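PDB 5OIU: type IV pilus assembly protein PilF from Thermus thermophilus HB8, which probably hydrolyses ATP as a hexameric AAA+ motor to power the assembly of type IV pili. Local coordinates for residues A232-H237 and S266-G271. Sequence-based numbering, arbitrary orientation.
Sequences AALTGH and SAALIG
Leu234 and Ala233, in the last turn of helix 223-235, meet Ala267 and Ala268, the last two residues of helix 262-268, through four apolar side chains. The CD2 methyl of Leu234 sits near both alanine methyls, 3.5 Å from Ala267 CB and 3.8 Å from Ala268 CB. Its CG also approaches Ala268 CB, at 4.0 Å, whereas CD1 is turned away. The leucine CB does not itself aim at the other helix; with CG beside the backbone N and anti to the carbonyl carbon (chi1 -78°), the branch swings across to it. One residue earlier, Ala233 CB meets Ala268 CB methyl to methyl at 3.8 Å, both bonds to CA bent well away from the line between them. With three of the four partners alanines, the backbones come close: the CA atoms of Leu234 and Ala268 are 5.4 Å apart.

From both helices the chain passes into the central sheet of the P-loop NTPase core, after two residues in one case and directly in the other. Strands 238-243 and 269-281, which follow them, flank strand 143-148 on its two sides, all three parallel. Ala233 and Ala268 both rest on Ile144 of that middle strand, and backbone hydrogen bonds pair His237 with Gly143, and Ala268 and Ile270 with Ile144. The Walker A loop follows the same strand.

Among the polar interactions, a Schellman motif closes helix 223-235. His237 N binds Ala232 O at 3.1 Å, the Gly236 N bond to Ala233 O is weak, and Gly236 takes a positive phi of 126°. Thr235 OG1 adds a second, weak bond to Ala232 O. Beyond the pair, Ala267 packs on Arg254 of a neighbouring subunit, and His237 on Thr151 of that same subunit, a residue of its ATP pocket.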
# COMPACT_ATOMS: atom_id res chain seq x y z
N ALA C 232 -1.48 24.48 -11.67
CA ALA C 232 -1.02 25.64 -12.42
C ALA C 232 0.10 25.28 -13.39
O ALA C 232 0.20 25.85 -14.47
CB ALA C 232 -0.57 26.75 -11.47
N ALA C 233 0.95 24.31 -13.04
CA ALA C 233 1.89 23.81 -14.03
C ALA C 233 1.16 23.11 -15.18
O ALA C 233 1.55 23.25 -16.34
CB ALA C 233 2.91 22.88 -13.39
N LEU C 234 0.09 22.36 -14.87
CA LEU C 234 -0.63 21.61 -15.89
C LEU C 234 -1.28 22.53 -16.92
O LEU C 234 -1.18 22.30 -18.13
CB LEU C 234 -1.68 20.72 -15.25
CG LEU C 234 -1.09 19.47 -14.63
CD1 LEU C 234 -2.15 18.67 -13.90
CD2 LEU C 234 -0.42 18.65 -15.71
N THR C 235 -1.97 23.56 -16.46
CA THR C 235 -2.68 24.45 -17.37
C THR C 235 -1.75 25.30 -18.23
O THR C 235 -2.22 25.91 -19.19
CB THR C 235 -3.65 25.34 -16.59
OG1 THR C 235 -2.91 26.22 -15.75
CG2 THR C 235 -4.54 24.49 -15.72
N GLY C 236 -0.45 25.36 -17.91
CA GLY C 236 0.47 25.99 -18.83
C GLY C 236 1.34 27.10 -18.25
O GLY C 236 1.90 27.88 -19.01
N HIS C 237 1.46 27.17 -16.94
CA HIS C 237 2.34 28.12 -16.28
C HIS C 237 3.65 27.44 -15.89
O HIS C 237 3.73 26.22 -15.74
CB HIS C 237 1.66 28.69 -15.04
CG HIS C 237 0.41 29.45 -15.35
ND1 HIS C 237 -0.80 29.17 -14.74
CD2 HIS C 237 0.17 30.48 -16.19
CE1 HIS C 237 -1.72 29.99 -15.20
NE2 HIS C 237 -1.16 30.80 -16.07
N SER C 266 3.12 13.18 -13.10
CA SER C 266 3.85 12.79 -14.31
C SER C 266 3.74 13.85 -15.39
O SER C 266 4.71 14.12 -16.11
CB SER C 266 3.33 11.44 -14.82
OG SER C 266 4.18 10.94 -15.84
N ALA C 267 2.57 14.47 -15.51
CA ALA C 267 2.32 15.42 -16.59
C ALA C 267 2.99 16.78 -16.38
O ALA C 267 3.19 17.51 -17.36
CB ALA C 267 0.81 15.60 -16.76
N ALA C 268 3.33 17.15 -15.14
CA ALA C 268 3.69 18.53 -14.80
C ALA C 268 5.13 18.70 -14.35
O ALA C 268 5.75 19.74 -14.65
CB ALA C 268 2.77 19.06 -13.68
N LEU C 269 5.68 17.71 -13.64
CA LEU C 269 7.01 17.83 -13.08
C LEU C 269 8.03 17.83 -14.20
O LEU C 269 8.07 16.90 -15.01
CB LEU C 269 7.27 16.70 -12.11
CG LEU C 269 8.63 16.75 -11.43
CD1 LEU C 269 8.67 17.92 -10.50
CD2 LEU C 269 8.88 15.47 -10.66
N ILE C 270 8.86 18.87 -14.28
CA ILE C 270 9.90 18.89 -15.29
C ILE C 270 11.25 18.52 -14.72
O ILE C 270 12.13 18.09 -15.48
CB ILE C 270 9.97 20.25 -16.02
CG1 ILE C 270 9.99 21.39 -15.02
CG2 ILE C 270 8.77 20.44 -16.91
CD1 ILE C 270 9.99 22.73 -15.68
N GLY C 271 11.44 18.67 -13.42
CA GLY C 271 12.71 18.29 -12.82
C GLY C 271 12.71 18.57 -11.33
O GLY C 271 11.86 19.31 -10.81